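Local coordinates for protein methionyl-tRNA formyltransferase (Clostridium thermocellum, PDB 1ZGH) that probably transfers the formyl group of 10-formyltetrahydrofolate to the amino group of methionine carried by initiator tRNA, at residues R148-Y153 against E157-R162; F103-L108 against Q118-R123; I130-V135 against N169-E174; I33-T38 against K44-F49. One frame throughout, in Å; residues are numbered along the deposited sequence.

Contact 1: residues R148-Y153 against E157-R162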
loop_
_atom_site.group_PDB
_atom_site.type_symbol
_atom_site.label_atom_id
_atom_site.label_comp_id
_atom_site.label_asym_id
_atom_site.label_seq_id
_atom_site.Cartn_x
_atom_site.Cartn_y
_atom_site.Cartn_z
ATOM N N ARG A 148 10.963 0.403 -8.186
ATOM C CA ARG A 148 10.594 -0.582 -9.209
ATOM C C ARG A 148 9.276 -0.172 -9.869
ATOM O O ARG A 148 8.428 0.422 -9.204
ATOM C CB ARG A 148 10.444 -1.980 -8.597
ATOM C CG ARG A 148 11.730 -2.579 -8.044
ATOM C CD ARG A 148 12.716 -2.957 -9.134
ATOM N NE ARG A 148 14.016 -3.358 -8.568
ATOM C CZ ARG A 148 15.128 -2.623 -8.566
ATOM N NH1 ARG A 148 15.174 -1.410 -9.112
ATOM N NH2 ARG A 148 16.239 -3.118 -8.029
ATOM N N ASP A 149 9.108 -0.484 -11.157
ATOM C CA ASP A 149 7.870 -0.180 -11.884
ATOM C C ASP A 149 6.670 -1.028 -11.426
ATOM O O ASP A 149 6.828 -2.195 -10.996
ATOM C CB ASP A 149 8.037 -0.396 -13.394
ATOM C CG ASP A 149 9.025 0.577 -14.035
ATOM O OD1 ASP A 149 9.193 1.722 -13.541
ATOM O OD2 ASP A 149 9.639 0.181 -15.048
ATOM N N LEU A 150 5.485 -0.424 -11.517
ATOM C CA LEU A 150 4.221 -1.068 -11.167
ATOM C C LEU A 150 3.101 -0.586 -12.084
ATOM O O LEU A 150 2.844 0.619 -12.193
ATOM C CB LEU A 150 3.832 -0.768 -9.707
ATOM C CG LEU A 150 2.471 -1.321 -9.244
ATOM C CD1 LEU A 150 2.391 -2.864 -9.159
ATOM C CD2 LEU A 150 2.068 -0.690 -7.958
ATOM N N ASP A 151 2.425 -1.536 -12.722
ATOM C CA ASP A 151 1.244 -1.248 -13.524
ATOM C C ASP A 151 -0.022 -1.132 -12.657
ATOM O O ASP A 151 -0.185 -1.855 -11.672
ATOM C CB ASP A 151 1.059 -2.360 -14.563
ATOM C CG ASP A 151 2.201 -2.399 -15.608
ATOM O OD1 ASP A 151 2.671 -1.322 -16.057
ATOM O OD2 ASP A 151 2.585 -3.524 -16.010
ATOM N N LEU A 152 -0.935 -0.237 -13.053
ATOM C CA LEU A 152 -2.129 0.067 -12.266
ATOM C C LEU A 152 -3.472 -0.315 -12.952
ATOM O O LEU A 152 -4.514 0.295 -12.696
ATOM C CB LEU A 152 -2.131 1.568 -11.902
ATOM C CG LEU A 152 -0.953 2.047 -11.036
ATOM C CD1 LEU A 152 -1.106 3.543 -10.781
ATOM C CD2 LEU A 152 -0.890 1.316 -9.723
ATOM N N TYR A 153 -3.452 -1.338 -13.801
ATOM C CA TYR A 153 -4.682 -1.900 -14.317
ATOM C C TYR A 153 -5.290 -2.902 -13.312
ATOM O O TYR A 153 -4.537 -3.530 -12.525
ATOM C CB TYR A 153 -4.437 -2.621 -15.631
ATOM C CG TYR A 153 -4.154 -1.771 -16.824
ATOM C CD1 TYR A 153 -5.187 -1.361 -17.694
ATOM C CD2 TYR A 153 -2.849 -1.400 -17.135
ATOM C CE1 TYR A 153 -4.900 -0.573 -18.835
ATOM C CE2 TYR A 153 -2.582 -0.634 -18.274
ATOM C CZ TYR A 153 -3.610 -0.219 -19.098
ATOM O OH TYR A 153 -3.278 0.513 -20.199
ATOM N N GLU A 157 -7.358 -4.855 -5.104
ATOM C CA GLU A 157 -6.830 -6.104 -4.649
ATOM C C GLU A 157 -5.793 -6.686 -5.596
ATOM O O GLU A 157 -4.717 -7.105 -5.135
ATOM C CB GLU A 157 -7.915 -7.137 -4.321
ATOM C CG GLU A 157 -7.366 -8.454 -3.650
ATOM C CD GLU A 157 -8.205 -8.944 -2.496
ATOM O OE1 GLU A 157 -8.064 -10.116 -2.116
ATOM O OE2 GLU A 157 -8.982 -8.146 -1.938
ATOM N N GLU A 158 -6.088 -6.683 -6.898
ATOM C CA GLU A 158 -5.169 -7.185 -7.924
ATOM C C GLU A 158 -3.868 -6.366 -7.969
ATOM O O GLU A 158 -2.761 -6.901 -8.035
ATOM C CB GLU A 158 -5.864 -7.198 -9.312
ATOM C CG GLU A 158 -6.823 -8.370 -9.504
ATOM C CD GLU A 158 -7.795 -8.194 -10.686
ATOM O OE1 GLU A 158 -7.802 -7.105 -11.276
ATOM O OE2 GLU A 158 -8.548 -9.133 -10.995
ATOM N N ILE A 159 -4.009 -5.055 -7.843
ATOM C CA ILE A 159 -2.857 -4.156 -7.906
ATOM C C ILE A 159 -2.006 -4.302 -6.636
ATOM O O ILE A 159 -0.793 -4.363 -6.716
ATOM C CB ILE A 159 -3.332 -2.668 -8.075
ATOM C CG1 ILE A 159 -3.974 -2.478 -9.471
ATOM C CG2 ILE A 159 -2.156 -1.689 -7.841
ATOM C CD1 ILE A 159 -4.843 -1.226 -9.560
ATOM N N PHE A 160 -2.648 -4.361 -5.480
ATOM C CA PHE A 160 -1.914 -4.553 -4.211
ATOM C C PHE A 160 -1.201 -5.905 -4.174
ATOM O O PHE A 160 -0.064 -6.003 -3.689
ATOM C CB PHE A 160 -2.823 -4.363 -2.987
ATOM C CG PHE A 160 -3.248 -2.964 -2.743
ATOM C CD1 PHE A 160 -2.344 -1.909 -2.803
ATOM C CD2 PHE A 160 -4.551 -2.693 -2.348
ATOM C CE1 PHE A 160 -2.753 -0.628 -2.534
ATOM C CE2 PHE A 160 -4.943 -1.418 -2.084
ATOM C CZ PHE A 160 -4.034 -0.386 -2.155
HETATM N N MSE A 161 -1.825 -6.949 -4.714
HETATM C CA MSE A 161 -1.141 -8.246 -4.792
HETATM C C MSE A 161 0.035 -8.239 -5.786
HETATM O O MSE A 161 1.053 -8.863 -5.559
HETATM C CB MSE A 161 -2.130 -9.387 -5.115
HETATM C CG MSE A 161 -3.166 -9.560 -4.011
HETATM SE SE MSE A 161 -4.348 -11.088 -4.415
HETATM C CE MSE A 161 -5.111 -10.548 -5.872
ATOM N N ARG A 162 -0.125 -7.529 -6.894
ATOM C CA ARG A 162 0.944 -7.345 -7.873
ATOM C C ARG A 162 2.137 -6.590 -7.232
ATOM O O ARG A 162 3.294 -6.994 -7.389
ATOM C CB ARG A 162 0.366 -6.568 -9.073
ATOM C CG ARG A 162 1.298 -6.329 -10.247
ATOM C CD ARG A 162 0.554 -5.497 -11.356
ATOM N NE ARG A 162 -0.722 -6.095 -11.755
ATOM C CZ ARG A 162 -1.841 -5.448 -12.045
ATOM N NH1 ARG A 162 -1.868 -4.126 -12.065
ATOM N NH2 ARG A 162 -2.944 -6.140 -12.363
#
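R162 meets the end of strand 148-151 through its guanidinium group, which lies edge-on to two backbone carbonyls. NH1 donates to both: to Y153 O at 2.8 Å with an N-H...O angle of 154°, and to D151 O at 2.9 Å. The first bond follows a lone pair in the carbonyl plane of Y153, whereas the second reaches D151 O from 63° above its carbonyl plane. NH2 adds a bond to Y153 O at 3.1 Å, giving this oxygen two donors from one group. A bend at chi3 (-53°) swings the guanidinium across to the chain after an extended start, and L150 CD1 packs 3.8 Å from R162 CG. One turn earlier, I159 presses its CG2 against L152 CD2 at 3.8 Å, the two side chains crossing at about a right angle, while I159 CG1 lies 3.3 Å from Y153 O. Further out, L117 and L120 of helix 116-122 pack on L152, and A163 and I166 continue the helix packing along L150. The contact thus closes a strand-to-helix connection in the formyltransferase domain. All three acceptors are backbone carbonyl oxygens, so the arginine probably brings its positive charge to the strand end without a carboxylate of either segment touching it.

Contact 2: residues F103-L108 against Q118-R123; sequences FHMTDL and QNLIER
The peptide carbonyl of M105 is the flat group met across this contact: L120 CD1 lies 3.4 Å from M105 O, beyond the oxygen and well tilted from the carbonyl plane, with a C=O...CD1 angle of about 144°. That oxygen is not left to a methyl group alone, since T128 OG1 hydrogen-bonds to it. The other flat group, the guanidinium of R123, turns its edge to its own helix end: NH1 donates to N119 O at 2.9 Å, nearly in the guanidinium plane, and to N119 OD1 at 3.1 Å, where the acceptor is tilted 22° out of that plane. In the mixed sheet of the formyltransferase domain, strand 100-104 ends just before M105, and helix 116-122 returns beside the loop that follows. L120 carries the helix's share of the packing. Its CG stands anti to the carbonyl carbon, and CD1 branches toward two neighbours at the same separation, 4.2 Å from CG of the selenomethionine M105 and 4.2 Å from T106 CG2. T106 turns its methyl to the leucine, while its OG1 hydrogen-bonds to F110 O. F192, from strand 191-192, touches T106, L120 and R123, and F160 of helix 156-178 packs on M105.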
loop_
_atom_site.group_PDB
_atom_site.type_symbol
_atom_site.label_atom_id
_atom_site.label_comp_id
_atom_site.label_asym_id
_atom_site.label_seq_id
_atom_site.Cartn_x
_atom_site.Cartn_y
_atom_site.Cartn_z
ATOM N N PHE A 103 7.281 1.017 1.794
ATOM C CA PHE A 103 7.188 0.809 0.359
ATOM C C PHE A 103 6.030 1.627 -0.161
ATOM O O PHE A 103 4.876 1.245 0.021
ATOM C CB PHE A 103 7.005 -0.684 0.077
ATOM C CG PHE A 103 8.198 -1.494 0.435
ATOM C CD1 PHE A 103 8.356 -1.988 1.712
ATOM C CD2 PHE A 103 9.194 -1.739 -0.499
ATOM C CE1 PHE A 103 9.460 -2.732 2.033
ATOM C CE2 PHE A 103 10.284 -2.496 -0.179
ATOM C CZ PHE A 103 10.426 -2.986 1.076
ATOM N N HIS A 104 6.328 2.792 -0.740
ATOM C CA HIS A 104 5.289 3.765 -1.082
ATOM C C HIS A 104 5.124 3.803 -2.601
ATOM O O HIS A 104 6.093 3.969 -3.327
ATOM C CB HIS A 104 5.630 5.119 -0.482
ATOM C CG HIS A 104 4.675 6.206 -0.839
ATOM N ND1 HIS A 104 3.489 6.411 -0.172
ATOM C CD2 HIS A 104 4.733 7.157 -1.804
ATOM C CE1 HIS A 104 2.861 7.446 -0.702
ATOM N NE2 HIS A 104 3.602 7.927 -1.687
HETATM N N MSE A 105 3.899 3.583 -3.083
HETATM C CA MSE A 105 3.704 3.293 -4.516
HETATM C C MSE A 105 3.620 4.511 -5.418
HETATM O O MSE A 105 2.868 4.527 -6.393
HETATM C CB MSE A 105 2.498 2.364 -4.735
HETATM C CG MSE A 105 1.160 2.927 -4.413
HETATM SE SE MSE A 105 -0.238 1.788 -5.347
HETATM C CE MSE A 105 0.155 0.110 -4.542
ATOM N N THR A 106 4.407 5.536 -5.119
ATOM C CA THR A 106 4.549 6.650 -6.039
ATOM C C THR A 106 6.031 6.887 -6.369
ATOM O O THR A 106 6.955 6.413 -5.665
ATOM C CB THR A 106 3.925 7.940 -5.500
ATOM O OG1 THR A 106 4.727 8.457 -4.420
ATOM C CG2 THR A 106 2.500 7.691 -5.027
ATOM N N ASP A 107 6.217 7.607 -7.465
ATOM C CA ASP A 107 7.518 7.998 -7.956
ATOM C C ASP A 107 7.986 9.268 -7.187
ATOM O O ASP A 107 7.984 10.389 -7.709
ATOM C CB ASP A 107 7.405 8.204 -9.487
ATOM C CG ASP A 107 8.777 8.304 -10.183
ATOM O OD1 ASP A 107 9.811 8.229 -9.493
ATOM O OD2 ASP A 107 8.811 8.462 -11.431
ATOM N N LEU A 108 8.391 9.069 -5.935
ATOM C CA LEU A 108 8.683 10.176 -5.004
ATOM C C LEU A 108 9.800 11.077 -5.525
ATOM O O LEU A 108 10.747 10.565 -6.130
ATOM C CB LEU A 108 9.057 9.623 -3.622
ATOM C CG LEU A 108 7.889 9.054 -2.815
ATOM C CD1 LEU A 108 8.412 8.221 -1.640
ATOM C CD2 LEU A 108 6.998 10.156 -2.324
ATOM N N GLN A 118 -5.739 5.175 -5.016
ATOM C CA GLN A 118 -6.905 5.926 -5.418
ATOM C C GLN A 118 -6.503 7.298 -5.948
ATOM O O GLN A 118 -7.027 7.744 -6.967
ATOM C CB GLN A 118 -7.917 6.054 -4.258
ATOM C CG GLN A 118 -8.513 4.735 -3.774
ATOM C CD GLN A 118 -7.587 3.897 -2.899
ATOM O OE1 GLN A 118 -6.706 4.443 -2.246
ATOM N NE2 GLN A 118 -7.769 2.552 -2.895
ATOM N N ASN A 119 -5.524 7.937 -5.313
ATOM C CA ASN A 119 -5.028 9.219 -5.818
ATOM C C ASN A 119 -4.374 9.102 -7.220
ATOM O O ASN A 119 -4.558 9.980 -8.076
ATOM C CB ASN A 119 -4.082 9.846 -4.819
ATOM C CG ASN A 119 -4.806 10.694 -3.783
ATOM O OD1 ASN A 119 -5.487 11.684 -4.137
ATOM N ND2 ASN A 119 -4.666 10.332 -2.512
ATOM N N LEU A 120 -3.678 7.983 -7.471
ATOM C CA LEU A 120 -3.060 7.727 -8.790
ATOM C C LEU A 120 -4.109 7.430 -9.887
ATOM O O LEU A 120 -4.030 7.977 -10.980
ATOM C CB LEU A 120 -2.083 6.548 -8.698
ATOM C CG LEU A 120 -0.807 6.845 -7.891
ATOM C CD1 LEU A 120 -0.149 5.503 -7.490
ATOM C CD2 LEU A 120 0.142 7.729 -8.681
ATOM N N ILE A 121 -5.056 6.538 -9.576
ATOM C CA ILE A 121 -6.115 6.147 -10.515
ATOM C C ILE A 121 -7.052 7.315 -10.825
ATOM O O ILE A 121 -7.311 7.562 -12.005
ATOM C CB ILE A 121 -6.871 4.888 -10.084
ATOM C CG1 ILE A 121 -5.921 3.690 -10.140
ATOM C CG2 ILE A 121 -8.119 4.610 -11.030
ATOM C CD1 ILE A 121 -6.535 2.377 -9.655
ATOM N N GLU A 122 -7.472 8.091 -9.819
ATOM C CA GLU A 122 -8.140 9.405 -10.086
ATOM C C GLU A 122 -7.418 10.302 -11.062
ATOM O O GLU A 122 -8.045 11.063 -11.824
ATOM C CB GLU A 122 -8.291 10.206 -8.800
ATOM C CG GLU A 122 -9.414 9.757 -7.929
ATOM C CD GLU A 122 -9.611 10.721 -6.766
ATOM O OE1 GLU A 122 -9.854 11.938 -7.015
ATOM O OE2 GLU A 122 -9.476 10.267 -5.613
ATOM N N ARG A 123 -6.096 10.329 -10.988
ATOM C CA ARG A 123 -5.326 11.161 -11.876
ATOM C C ARG A 123 -5.130 10.521 -13.272
ATOM O O ARG A 123 -4.375 11.040 -14.056
ATOM C CB ARG A 123 -4.002 11.550 -11.237
ATOM C CG ARG A 123 -4.179 12.552 -10.083
ATOM C CD ARG A 123 -2.936 12.723 -9.251
ATOM N NE ARG A 123 -3.089 13.778 -8.248
ATOM C CZ ARG A 123 -3.882 13.701 -7.181
ATOM N NH1 ARG A 123 -4.587 12.614 -6.928
ATOM N NH2 ARG A 123 -3.948 14.720 -6.336
#

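Contact 3: residues I130-V135 against N169-E174; sequences ISAIKV and NDMIPE
M171, a selenomethionine, reaches from helix 156-178 to I130 and A132 on strand 127-134, a helix-on-sheet packing within the alpha/beta core of the formyltransferase domain. The backbones are well separated, with A132 CA and M171 CA 7.9 Å apart at their nearest pairing, so one long side chain bridges the gap. It leaves the helix with CG anti to its own carbonyl carbon, continues extended to SE, and then bends at chi3 (85°), which turns CE in toward the strand backbone, between I130 O and A132. The M171 and I130 side chains cross obliquely, with SE 3.7 Å from I130 CG2 and 4.0 Å from I130 CB. I130 CG2 is anti to the backbone N, and it is this branch, rather than the CG1-CD1 arm, that meets the selenium. A132, two residues on, also directs its side chain toward the helix, as the alternation of a strand requires, and its CB lies 3.9 Å from M171 CE. S131 between them faces the other side of the sheet, where its OG bonds to T106 O. The helix has a wider pi-type turn at 169-171 and a kink at P173, whose nitrogen carries no hydrogen to donate to the preceding turn. F146 and R148 of strand 144-151 also touch M171, so it packs against two neighbouring strands. The terminal methyl carbon completes the contact at the backbone, where M171 CE stands 3.4 Å from I130 O.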
loop_
_atom_site.group_PDB
_atom_site.type_symbol
_atom_site.label_atom_id
_atom_site.label_comp_id
_atom_site.label_asym_id
_atom_site.label_seq_id
_atom_site.Cartn_x
_atom_site.Cartn_y
_atom_site.Cartn_z
ATOM N N ILE A 130 7.153 1.822 -7.213
ATOM C CA ILE A 130 7.186 1.545 -5.792
ATOM C C ILE A 130 8.547 2.039 -5.293
ATOM O O ILE A 130 9.574 1.600 -5.808
ATOM C CB ILE A 130 7.037 0.021 -5.512
ATOM C CG1 ILE A 130 5.775 -0.521 -6.207
ATOM C CG2 ILE A 130 7.014 -0.262 -3.998
ATOM C CD1 ILE A 130 5.631 -2.041 -6.120
ATOM N N SER A 131 8.542 2.992 -4.353
ATOM C CA SER A 131 9.738 3.518 -3.735
ATOM C C SER A 131 9.926 2.922 -2.340
ATOM O O SER A 131 9.048 3.041 -1.464
ATOM C CB SER A 131 9.684 5.046 -3.609
ATOM O OG SER A 131 9.367 5.665 -4.823
ATOM N N ALA A 132 11.075 2.280 -2.135
ATOM C CA ALA A 132 11.483 1.848 -0.797
ATOM C C ALA A 132 12.186 3.039 -0.152
ATOM O O ALA A 132 13.177 3.555 -0.702
ATOM C CB ALA A 132 12.382 0.636 -0.879
ATOM N N ILE A 133 11.652 3.498 0.984
ATOM C CA ILE A 133 12.173 4.677 1.684
ATOM C C ILE A 133 12.394 4.452 3.169
ATOM O O ILE A 133 11.718 3.639 3.795
ATOM C CB ILE A 133 11.239 5.895 1.539
ATOM C CG1 ILE A 133 9.926 5.674 2.303
ATOM C CG2 ILE A 133 10.980 6.162 0.066
ATOM C CD1 ILE A 133 8.989 6.860 2.267
ATOM N N LYS A 134 13.353 5.189 3.716
ATOM C CA LYS A 134 13.681 5.125 5.125
ATOM C C LYS A 134 12.787 6.105 5.854
ATOM O O LYS A 134 12.854 7.320 5.614
ATOM C CB LYS A 134 15.146 5.512 5.368
ATOM C CG LYS A 134 15.608 5.174 6.780
ATOM C CD LYS A 134 17.010 5.600 7.041
ATOM C CE LYS A 134 17.372 5.359 8.497
ATOM N NZ LYS A 134 18.852 5.387 8.683
ATOM N N VAL A 135 11.972 5.599 6.754
ATOM C CA VAL A 135 11.056 6.433 7.531
ATOM C C VAL A 135 11.830 7.497 8.346
ATOM O O VAL A 135 12.809 7.164 9.030
ATOM C CB VAL A 135 10.234 5.537 8.464
ATOM C CG1 VAL A 135 9.292 6.343 9.334
ATOM C CG2 VAL A 135 9.468 4.500 7.618
ATOM N N ASN A 169 9.423 -10.492 -3.750
ATOM C CA ASN A 169 10.267 -11.347 -4.607
ATOM C C ASN A 169 11.491 -10.616 -5.123
ATOM O O ASN A 169 12.506 -11.241 -5.367
ATOM C CB ASN A 169 9.467 -11.924 -5.772
ATOM C CG ASN A 169 8.409 -12.951 -5.324
ATOM O OD1 ASN A 169 8.287 -13.287 -4.138
ATOM N ND2 ASN A 169 7.669 -13.470 -6.286
ATOM N N ASP A 170 11.418 -9.291 -5.238
ATOM C CA ASP A 170 12.499 -8.495 -5.840
ATOM C C ASP A 170 13.102 -7.495 -4.850
ATOM O O ASP A 170 14.305 -7.553 -4.566
ATOM C CB ASP A 170 11.954 -7.785 -7.085
ATOM C CG ASP A 170 12.979 -6.874 -7.762
ATOM O OD1 ASP A 170 12.580 -6.188 -8.737
ATOM O OD2 ASP A 170 14.172 -6.837 -7.351
HETATM N N MSE A 171 12.281 -6.612 -4.291
HETATM C CA MSE A 171 12.799 -5.493 -3.517
HETATM C C MSE A 171 13.425 -5.873 -2.160
HETATM O O MSE A 171 14.540 -5.439 -1.861
HETATM C CB MSE A 171 11.743 -4.402 -3.356
HETATM C CG MSE A 171 11.247 -3.881 -4.698
HETATM SE SE MSE A 171 9.988 -2.421 -4.496
HETATM C CE MSE A 171 11.251 -0.911 -4.332
ATOM N N ILE A 172 12.707 -6.645 -1.353
ATOM C CA ILE A 172 13.201 -7.081 -0.064
ATOM C C ILE A 172 14.513 -7.891 -0.199
ATOM O O ILE A 172 15.489 -7.539 0.432
ATOM C CB ILE A 172 12.102 -7.762 0.807
ATOM C CG1 ILE A 172 11.141 -6.673 1.325
ATOM C CG2 ILE A 172 12.721 -8.467 2.033
ATOM C CD1 ILE A 172 9.956 -7.168 2.135
ATOM N N PRO A 173 14.559 -8.931 -1.052
ATOM C CA PRO A 173 15.845 -9.633 -1.264
ATOM C C PRO A 173 17.026 -8.736 -1.672
ATOM O O PRO A 173 18.149 -8.912 -1.175
ATOM C CB PRO A 173 15.515 -10.630 -2.375
ATOM C CG PRO A 173 14.065 -10.879 -2.207
ATOM C CD PRO A 173 13.483 -9.544 -1.846
ATOM N N GLU A 174 16.781 -7.795 -2.568
ATOM C CA GLU A 174 17.820 -6.847 -2.993
ATOM C C GLU A 174 18.283 -5.949 -1.849
ATOM O O GLU A 174 19.500 -5.798 -1.601
ATOM C CB GLU A 174 17.322 -5.977 -4.152
ATOM C CG GLU A 174 18.206 -4.747 -4.399
ATOM C CD GLU A 174 18.696 -4.672 -5.819
ATOM O OE1 GLU A 174 18.419 -3.657 -6.498
ATOM O OE2 GLU A 174 19.368 -5.637 -6.244
#

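Contact 4: residues I33-T38 against K44-F49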
loop_
_atom_site.group_PDB
_atom_site.type_symbol
_atom_site.label_atom_id
_atom_site.label_comp_id
_atom_site.label_asym_id
_atom_site.label_seq_id
_atom_site.Cartn_x
_atom_site.Cartn_y
_atom_site.Cartn_z
ATOM N N ILE A 33 15.311 -9.549 11.213
ATOM C CA ILE A 33 14.402 -8.557 10.632
ATOM C C ILE A 33 12.977 -8.667 11.168
ATOM O O ILE A 33 12.548 -9.722 11.674
ATOM C CB ILE A 33 14.327 -8.645 9.096
ATOM C CG1 ILE A 33 13.758 -9.988 8.648
ATOM C CG2 ILE A 33 15.697 -8.406 8.433
ATOM C CD1 ILE A 33 13.358 -10.004 7.179
ATOM N N ILE A 34 12.249 -7.560 11.047
ATOM C CA ILE A 34 10.826 -7.562 11.299
ATOM C C ILE A 34 10.146 -7.213 9.985
ATOM O O ILE A 34 10.572 -6.301 9.284
ATOM C CB ILE A 34 10.427 -6.543 12.379
ATOM C CG1 ILE A 34 10.996 -6.947 13.747
ATOM C CG2 ILE A 34 8.889 -6.392 12.461
ATOM C CD1 ILE A 34 10.855 -5.895 14.778
ATOM N N ILE A 35 9.104 -7.970 9.664
ATOM C CA ILE A 35 8.112 -7.585 8.662
ATOM C C ILE A 35 6.807 -7.215 9.356
ATOM O O ILE A 35 6.113 -8.068 9.901
ATOM C CB ILE A 35 7.854 -8.702 7.621
ATOM C CG1 ILE A 35 9.197 -9.173 7.037
ATOM C CG2 ILE A 35 6.913 -8.185 6.482
ATOM C CD1 ILE A 35 9.086 -10.225 5.953
ATOM N N ALA A 36 6.458 -5.937 9.288
ATOM C CA ALA A 36 5.212 -5.458 9.868
ATOM C C ALA A 36 4.254 -5.146 8.729
ATOM O O ALA A 36 4.505 -4.282 7.901
ATOM C CB ALA A 36 5.476 -4.234 10.748
ATOM N N THR A 37 3.181 -5.902 8.630
ATOM C CA THR A 37 2.261 -5.706 7.493
ATOM C C THR A 37 0.862 -6.150 7.867
ATOM O O THR A 37 0.682 -7.017 8.750
ATOM C CB THR A 37 2.757 -6.511 6.257
ATOM O OG1 THR A 37 2.087 -6.075 5.061
ATOM C CG2 THR A 37 2.579 -8.047 6.482
ATOM N N THR A 38 -0.107 -5.585 7.148
ATOM C CA THR A 38 -1.474 -6.048 7.157
ATOM C C THR A 38 -1.908 -6.404 5.727
ATOM O O THR A 38 -1.170 -6.190 4.753
ATOM C CB THR A 38 -2.381 -4.968 7.768
ATOM O OG1 THR A 38 -2.303 -3.823 6.957
ATOM C CG2 THR A 38 -1.888 -4.615 9.149
ATOM N N LYS A 44 0.448 -13.602 4.033
ATOM C CA LYS A 44 0.770 -14.852 3.368
ATOM C C LYS A 44 2.184 -14.769 2.796
ATOM O O LYS A 44 2.948 -15.691 2.950
ATOM C CB LYS A 44 -0.242 -15.186 2.253
ATOM C CG LYS A 44 0.190 -16.367 1.303
ATOM C CD LYS A 44 -0.802 -16.632 0.116
ATOM C CE LYS A 44 -1.018 -15.439 -0.853
ATOM N NZ LYS A 44 0.168 -15.006 -1.678
ATOM N N ASN A 45 2.496 -13.671 2.110
ATOM C CA ASN A 45 3.781 -13.506 1.431
ATOM C C ASN A 45 4.940 -13.389 2.434
ATOM O O ASN A 45 6.055 -13.858 2.168
ATOM C CB ASN A 45 3.749 -12.279 0.485
ATOM C CG ASN A 45 2.980 -12.542 -0.824
ATOM O OD1 ASN A 45 2.760 -13.686 -1.202
ATOM N ND2 ASN A 45 2.588 -11.476 -1.517
ATOM N N ALA A 46 4.649 -12.811 3.594
ATOM C CA ALA A 46 5.612 -12.695 4.674
ATOM C C ALA A 46 5.895 -14.046 5.300
ATOM O O ALA A 46 7.059 -14.355 5.578
ATOM C CB ALA A 46 5.120 -11.697 5.733
ATOM N N GLN A 47 4.849 -14.847 5.527
ATOM C CA GLN A 47 5.024 -16.225 6.070
ATOM C C GLN A 47 5.849 -17.095 5.112
ATOM O O GLN A 47 6.740 -17.834 5.530
ATOM C CB GLN A 47 3.671 -16.884 6.345
ATOM C CG GLN A 47 2.893 -16.213 7.489
ATOM C CD GLN A 47 1.451 -16.671 7.597
ATOM O OE1 GLN A 47 0.859 -17.157 6.629
ATOM N NE2 GLN A 47 0.865 -16.491 8.775
ATOM N N LYS A 48 5.555 -16.964 3.817
ATOM C CA LYS A 48 6.308 -17.660 2.770
ATOM C C LYS A 48 7.772 -17.222 2.773
ATOM O O LYS A 48 8.688 -18.066 2.727
ATOM C CB LYS A 48 5.659 -17.377 1.414
ATOM C CG LYS A 48 6.270 -18.098 0.269
ATOM N N PHE A 49 7.993 -15.906 2.860
ATOM C CA PHE A 49 9.348 -15.347 2.879
ATOM C C PHE A 49 10.117 -15.843 4.113
ATOM O O PHE A 49 11.308 -16.213 4.017
ATOM C CB PHE A 49 9.317 -13.810 2.838
ATOM C CG PHE A 49 10.674 -13.193 2.869
ATOM C CD1 PHE A 49 11.329 -12.985 4.086
ATOM C CD2 PHE A 49 11.332 -12.857 1.693
ATOM C CE1 PHE A 49 12.621 -12.449 4.131
ATOM C CE2 PHE A 49 12.635 -12.324 1.739
ATOM C CZ PHE A 49 13.273 -12.138 2.970
#
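F49 CG lies anti to the backbone N (chi1 179°), which sends the phenyl ring out from helix 40-52 to the two isoleucines of strand 31-36. I33 takes the less usual setting, with CG1 held between the backbone N and the carbonyl carbon (chi1 63°), and its CD1 then extends to the ring, 4.0 Å from F49 CE1. I35 divides its branches instead: CG2 meets the A46 methyl, CB, at 4.0 Å, while CD1 approaches F49 CD1, also at 4.0 Å. Both isoleucine methyls come to the ring obliquely. The side chains themselves are turned differently, I33 crossing F49 at about a right angle and I35 crossing it at a slant. A46, having only a methyl group, lets the helix come near the strand, and the I35 and A46 CA atoms are 6.9 Å apart. The local axes approach to 9.8 Å and run nearly antiparallel at 161°, the geometry of a strand and the helix that follows it in a beta-alpha-beta unit, here completed by strand 57-62, which pairs in parallel with strand 31-36. T59 of that strand touches both I33 and I35. From helix 156-178, F168, I172 and L176 pack on I35, F49 and I33 respectively, so this cluster is shared between two helices on one face of the sheet. All three pairs that meet are carbon on carbon and every participant is buried, which implies that the contact between 33-38 and 44-49 rests on apolar burial and fit rather than on directional bonds.

All four contacts involve one mixed sheet, and helix 156-178 supplies segments of contacts 1 and 3. Those two touch through a salt bridge from R148 NH2 on strand 144-151 to E174 OE1 on helix 156-178, 2.7 Å; their strands 144-151 and 127-134 are neighbours in the sheet, and contact 1 is nested inside the chain loop that contact 3 closes. Contacts 1 and 2, their centres 11 Å apart, share packing: F160 CE1 lies 3.6 Å from M105 CE. Contact 2 meets contact 3 through a probable hydrogen bond between neighbouring strands, H104 N to S131 O at 2.8 Å. Contact 4 joins contact 3 where I172 CG2 packs 3.8 Å from F49 CZ, but its centre is about 23 Å from that of contact 2, which it does not touch.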